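Local atomic coordinates of uncharacterized protein (Silicibacter pomeroyi DSS-3, PDB entry 2RE3), a protein that is of unknown function but, as a member of the DUF1285 family, may take part in signal transduction. Residues V99-A104 against F160-D165; Q106-V111 against E168-W173. All coordinates share one frame; numbering follows the deposited sequence.

Contact 1 (V99-A104 against F160-D165); sequences VDVEVA and FYRLMD
Arg162 NH1 meets Asp100 OD1 at 3.2 Å in a salt bridge whose hydrogen bond is weak, the N-H to oxygen angle being only 127°. It ties helix 157-164 to strand 96-104, an inner strand of the second of the chain's two six-stranded mixed sheets. Over residues 99-104 and 160-164 the axes come within 8.9 Å and run nearly parallel. The arginine leaves the helix extended, then bends at chi3 (56°), which turns its guanidinium against the strand. Asp100 OD1 comes in at the edge of that group, in its plane, although the carboxylate itself is turned 52° from it. The same guanidinium lies by the backbone: Arg162 NH2 is 3.0 Å from Val101 O. Over one face, above its centre, sits Val101 CG1, 4.2 Å from the plane, so the charged group rests on a methyl while its edge serves the acid. Val99 and Asp100 together face Thr115 in a classic beta bulge just ahead of Val101. Deeper in, the arrangement turns apolar. Leu163 is buried among Leu112 and Phe114 of strand 111-116 and Leu176, and its CD2 lies obliquely against Val101, 3.8 Å from CG2.

Contact 2 (Q106-V111 against E168-W173); sequences QGRKQV and EIEDGW
Charge carries this contact: Arg108 and Glu170 reach for each other from opposite directions, and the guanidinium takes the carboxylate side-on. Arg108 NE bonds to Glu170 OE2 at 2.8 Å, nearly within the guanidinium plane but 33° out of the carboxylate plane. Arg108 NH2 bonds at 2.9 Å to Glu170 OE1, which offers its syn lone pair, and adds a weak bond to OE2. The two flat groups are twisted 38° apart. Arg108 is extended from CG to NE, whereas Glu170 folds back at chi2 (-69°). Trp177 NE1, an uncharged donor, adds a further hydrogen bond to Glu170 OE2, and the Trp177 side chain also touches Arg108. With Glu170 cut back to an alanine, the Arg108 charge would probably lose its mate, its guanidinium would be freer to swing, and Trp177 NE1 would lose this acceptor. Backbone bonds shape both partners. Lys109 N to Gln106 O, 2.9 Å, closes the turn that presents Arg108, with Gly107 at its positive-phi corner. On the other side of the contact, Glu170 and Trp173 exchange two backbone bonds around Asp171 and Gly172, the type I' turn of a tight two-residue beta hairpin joining strands 168-170 and 173-178.

In the fold
Both contacts belong to the C-terminal DUF1285 region, with centres about 14 Å apart on the same side of the chain's centre. Their segments alternate along the chain: 99-104, 106-111, 160-165, 168-173. Strand 96-104 therefore runs into the loop of contact 2, which returns as strand 111-116, while helix 157-164 leads into strand 168-170, the start of the three-stranded antiparallel sheet. Ala104 O and Val111 N, 2.9 Å apart in a probable hydrogen bond, join the two first segments. The partly buried contact 1 seats the helix on the six-stranded sheet that holds strands 96-104 and 111-116, and the surface contact 2 links that sheet's hairpin loop to the three-stranded sheet beyond.

Contact 1 (V99-A104 against F160-D165)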
loop_
_atom_site.group_PDB
_atom_site.type_symbol
_atom_site.label_atom_id
_atom_site.label_comp_id
_atom_site.label_asym_id
_atom_site.label_seq_id
_atom_site.Cartn_x
_atom_site.Cartn_y
_atom_site.Cartn_z
ATOM N N VAL A 99 7.301 -2.828 4.150
ATOM C CA VAL A 99 8.203 -3.088 5.274
ATOM C C VAL A 99 9.581 -3.580 4.883
ATOM O O VAL A 99 10.454 -3.707 5.729
ATOM C CB VAL A 99 7.615 -4.121 6.229
ATOM C CG1 VAL A 99 6.314 -3.553 6.863
ATOM C CG2 VAL A 99 7.406 -5.467 5.498
ATOM N N ASP A 100 9.782 -3.860 3.610
ATOM C CA ASP A 100 11.068 -4.321 3.132
ATOM C C ASP A 100 11.294 -3.850 1.706
ATOM O O ASP A 100 10.352 -3.699 0.938
ATOM C CB ASP A 100 11.128 -5.847 3.202
ATOM C CG ASP A 100 12.534 -6.365 3.324
ATOM O OD1 ASP A 100 13.420 -5.557 3.659
ATOM O OD2 ASP A 100 12.754 -7.575 3.092
ATOM N N VAL A 101 12.546 -3.585 1.362
ATOM C CA VAL A 101 12.898 -3.274 -0.014
ATOM C C VAL A 101 14.184 -4.016 -0.302
ATOM O O VAL A 101 15.067 -4.091 0.552
ATOM C CB VAL A 101 13.069 -1.754 -0.278
ATOM C CG1 VAL A 101 14.070 -1.131 0.690
ATOM C CG2 VAL A 101 13.509 -1.512 -1.720
ATOM N N GLU A 102 14.261 -4.546 -1.521
ATOM C CA GLU A 102 15.378 -5.338 -2.016
ATOM C C GLU A 102 15.900 -4.642 -3.290
ATOM O O GLU A 102 15.088 -4.267 -4.153
ATOM C CB GLU A 102 14.852 -6.747 -2.337
ATOM C CG GLU A 102 15.823 -7.676 -3.056
ATOM C CD GLU A 102 15.193 -8.395 -4.253
ATOM O OE1 GLU A 102 14.321 -9.281 -4.042
ATOM O OE2 GLU A 102 15.600 -8.073 -5.395
ATOM N N VAL A 103 17.218 -4.447 -3.414
ATOM C CA VAL A 103 17.778 -3.874 -4.656
ATOM C C VAL A 103 18.432 -4.949 -5.504
ATOM O O VAL A 103 19.045 -5.870 -4.984
ATOM C CB VAL A 103 18.934 -2.875 -4.458
ATOM C CG1 VAL A 103 18.691 -1.658 -5.345
ATOM C CG2 VAL A 103 19.150 -2.499 -3.013
ATOM N N ALA A 104 18.343 -4.808 -6.815
ATOM C CA ALA A 104 19.150 -5.634 -7.700
ATOM C C ALA A 104 19.701 -4.697 -8.730
ATOM O O ALA A 104 19.115 -3.651 -9.000
ATOM C CB ALA A 104 18.316 -6.720 -8.347
ATOM N N PHE A 160 12.579 3.456 4.031
ATOM C CA PHE A 160 12.877 4.770 3.503
ATOM C C PHE A 160 14.352 5.121 3.651
ATOM O O PHE A 160 14.994 5.615 2.735
ATOM C CB PHE A 160 12.031 5.825 4.191
ATOM C CG PHE A 160 12.271 7.205 3.677
ATOM C CD1 PHE A 160 11.845 7.563 2.403
ATOM C CD2 PHE A 160 12.934 8.148 4.451
ATOM C CE1 PHE A 160 12.068 8.855 1.909
ATOM C CE2 PHE A 160 13.160 9.437 3.967
ATOM C CZ PHE A 160 12.719 9.788 2.702
ATOM N N TYR A 161 14.908 4.866 4.814
ATOM C CA TYR A 161 16.274 5.274 5.042
ATOM C C TYR A 161 17.238 4.437 4.220
ATOM O O TYR A 161 18.228 4.952 3.718
ATOM C CB TYR A 161 16.567 5.343 6.545
ATOM C CG TYR A 161 16.067 6.661 7.118
ATOM C CD1 TYR A 161 16.529 7.875 6.595
ATOM C CD2 TYR A 161 15.120 6.711 8.134
ATOM C CE1 TYR A 161 16.076 9.097 7.074
ATOM C CE2 TYR A 161 14.659 7.949 8.629
ATOM C CZ TYR A 161 15.148 9.133 8.084
ATOM O OH TYR A 161 14.741 10.369 8.517
ATOM N N ARG A 162 16.915 3.177 3.983
ATOM C CA ARG A 162 17.709 2.376 3.054
ATOM C C ARG A 162 17.602 2.887 1.613
ATOM O O ARG A 162 18.563 2.815 0.875
ATOM C CB ARG A 162 17.315 0.901 3.126
ATOM C CG ARG A 162 17.608 0.245 4.492
ATOM C CD ARG A 162 17.042 -1.178 4.535
ATOM N NE ARG A 162 17.583 -1.974 3.426
ATOM C CZ ARG A 162 17.086 -3.130 2.980
ATOM N NH1 ARG A 162 16.014 -3.682 3.551
ATOM N NH2 ARG A 162 17.675 -3.744 1.948
ATOM N N LEU A 163 16.444 3.403 1.218
ATOM C CA LEU A 163 16.281 4.010 -0.103
ATOM C C LEU A 163 17.081 5.319 -0.257
ATOM O O LEU A 163 17.642 5.580 -1.301
ATOM C CB LEU A 163 14.811 4.271 -0.412
ATOM C CG LEU A 163 13.883 3.094 -0.725
ATOM C CD1 LEU A 163 12.511 3.616 -1.189
ATOM C CD2 LEU A 163 14.493 2.153 -1.771
HETATM N N MSE A 164 17.169 6.136 0.779
HETATM C CA MSE A 164 18.005 7.330 0.683
HETATM C C MSE A 164 19.397 6.975 0.190
HETATM O O MSE A 164 19.980 7.716 -0.581
HETATM C CB MSE A 164 18.120 8.042 2.028
HETATM C CG MSE A 164 16.805 8.594 2.558
HETATM SE SE MSE A 164 16.173 10.050 1.483
HETATM C CE MSE A 164 17.802 11.126 1.878
ATOM N N ASP A 165 19.924 5.841 0.629
ATOM C CA ASP A 165 21.277 5.427 0.272
ATOM C C ASP A 165 21.377 4.837 -1.146
ATOM O O ASP A 165 22.463 4.474 -1.595
ATOM C CB ASP A 165 21.786 4.397 1.289
ATOM C CG ASP A 165 21.932 4.967 2.687
ATOM O OD1 ASP A 165 22.388 6.110 2.797
ATOM O OD2 ASP A 165 21.606 4.267 3.679
#

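Contact 2 (Q106-V111 against E168-W173)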
loop_
_atom_site.group_PDB
_atom_site.type_symbol
_atom_site.label_atom_id
_atom_site.label_comp_id
_atom_site.label_asym_id
_atom_site.label_seq_id
_atom_site.Cartn_x
_atom_site.Cartn_y
_atom_site.Cartn_z
ATOM N N GLN A 106 22.464 -2.093 -10.628
ATOM C CA GLN A 106 23.395 -1.035 -10.319
ATOM C C GLN A 106 22.972 0.272 -10.977
ATOM O O GLN A 106 22.464 0.260 -12.099
ATOM C CB GLN A 106 24.755 -1.465 -10.854
ATOM C CG GLN A 106 25.931 -0.649 -10.358
ATOM C CD GLN A 106 26.201 -0.837 -8.863
ATOM O OE1 GLN A 106 25.632 -1.724 -8.198
ATOM N NE2 GLN A 106 27.089 0.003 -8.330
ATOM N N GLY A 107 23.192 1.385 -10.269
ATOM C CA GLY A 107 23.014 2.725 -10.801
ATOM C C GLY A 107 21.643 2.985 -11.412
ATOM O O GLY A 107 20.613 2.897 -10.734
ATOM N N ARG A 108 21.632 3.325 -12.696
ATOM C CA ARG A 108 20.399 3.653 -13.407
ATOM C C ARG A 108 19.682 2.414 -13.905
ATOM O O ARG A 108 18.528 2.498 -14.269
ATOM C CB ARG A 108 20.666 4.646 -14.547
ATOM C CG ARG A 108 20.977 6.050 -14.023
ATOM C CD ARG A 108 21.599 6.897 -15.083
ATOM N NE ARG A 108 21.614 8.333 -14.814
ATOM C CZ ARG A 108 22.517 9.166 -15.355
ATOM N NH1 ARG A 108 23.476 8.697 -16.156
ATOM N NH2 ARG A 108 22.487 10.475 -15.094
ATOM N N LYS A 109 20.346 1.268 -13.861
ATOM C CA LYS A 109 19.734 -0.003 -14.236
ATOM C C LYS A 109 19.098 -0.715 -13.023
ATOM O O LYS A 109 18.550 -1.813 -13.168
ATOM C CB LYS A 109 20.781 -0.900 -14.948
ATOM C CG LYS A 109 21.204 -0.401 -16.363
ATOM C CD LYS A 109 22.594 -0.898 -16.796
ATOM N N GLN A 110 19.120 -0.087 -11.842
ATOM C CA GLN A 110 18.718 -0.784 -10.588
ATOM C C GLN A 110 17.215 -1.079 -10.537
ATOM O O GLN A 110 16.430 -0.372 -11.131
ATOM C CB GLN A 110 19.186 -0.027 -9.330
ATOM C CG GLN A 110 18.126 0.739 -8.581
ATOM C CD GLN A 110 18.662 1.685 -7.476
ATOM O OE1 GLN A 110 19.661 1.404 -6.793
ATOM N NE2 GLN A 110 17.966 2.802 -7.293
ATOM N N VAL A 111 16.845 -2.154 -9.854
ATOM C CA VAL A 111 15.447 -2.538 -9.666
ATOM C C VAL A 111 15.139 -2.689 -8.164
ATOM O O VAL A 111 15.861 -3.356 -7.405
ATOM C CB VAL A 111 15.108 -3.869 -10.409
ATOM C CG1 VAL A 111 13.617 -4.201 -10.262
ATOM C CG2 VAL A 111 15.493 -3.773 -11.880
ATOM N N GLU A 168 19.467 9.050 -6.250
ATOM C CA GLU A 168 20.249 9.623 -7.339
ATOM C C GLU A 168 19.649 10.977 -7.672
ATOM O O GLU A 168 18.473 11.232 -7.343
ATOM C CB GLU A 168 20.197 8.705 -8.567
ATOM C CG GLU A 168 21.105 9.122 -9.722
ATOM C CD GLU A 168 22.549 9.245 -9.264
ATOM O OE1 GLU A 168 23.253 8.224 -9.198
ATOM O OE2 GLU A 168 22.973 10.363 -8.933
ATOM N N ILE A 169 20.454 11.830 -8.314
ATOM C CA ILE A 169 20.012 13.142 -8.797
ATOM C C ILE A 169 19.925 13.170 -10.321
ATOM O O ILE A 169 20.886 12.816 -11.030
ATOM C CB ILE A 169 20.952 14.258 -8.304
ATOM C CG1 ILE A 169 20.707 14.503 -6.819
ATOM C CG2 ILE A 169 20.781 15.560 -9.120
ATOM C CD1 ILE A 169 21.826 15.236 -6.153
ATOM N N GLU A 170 18.756 13.578 -10.815
ATOM C CA GLU A 170 18.530 13.832 -12.240
ATOM C C GLU A 170 17.717 15.102 -12.376
ATOM O O GLU A 170 16.647 15.217 -11.781
ATOM C CB GLU A 170 17.764 12.682 -12.894
ATOM C CG GLU A 170 18.327 11.295 -12.641
ATOM C CD GLU A 170 19.660 11.036 -13.323
ATOM O OE1 GLU A 170 20.077 11.869 -14.160
ATOM O OE2 GLU A 170 20.285 9.994 -13.010
ATOM N N ASP A 171 18.260 16.052 -13.143
ATOM C CA ASP A 171 17.586 17.294 -13.543
ATOM C C ASP A 171 16.867 17.970 -12.406
ATOM O O ASP A 171 15.709 18.303 -12.528
ATOM C CB ASP A 171 16.648 17.021 -14.730
ATOM C CG ASP A 171 17.379 16.300 -15.873
ATOM O OD1 ASP A 171 18.512 16.723 -16.204
ATOM O OD2 ASP A 171 16.860 15.300 -16.403
ATOM N N GLY A 172 17.573 18.156 -11.295
ATOM C CA GLY A 172 17.122 19.021 -10.207
ATOM C C GLY A 172 16.468 18.315 -9.051
ATOM O O GLY A 172 16.160 18.943 -8.030
ATOM N N TRP A 173 16.253 17.008 -9.207
ATOM C CA TRP A 173 15.465 16.240 -8.257
ATOM C C TRP A 173 16.285 15.093 -7.716
ATOM O O TRP A 173 16.988 14.423 -8.473
ATOM C CB TRP A 173 14.191 15.668 -8.925
ATOM C CG TRP A 173 13.198 16.711 -9.326
ATOM C CD1 TRP A 173 13.163 17.390 -10.507
ATOM C CD2 TRP A 173 12.128 17.234 -8.527
ATOM N NE1 TRP A 173 12.139 18.297 -10.494
ATOM C CE2 TRP A 173 11.488 18.228 -9.290
ATOM C CE3 TRP A 173 11.671 16.979 -7.231
ATOM C CZ2 TRP A 173 10.385 18.961 -8.806
ATOM C CZ3 TRP A 173 10.569 17.692 -6.744
ATOM C CH2 TRP A 173 9.935 18.671 -7.537
#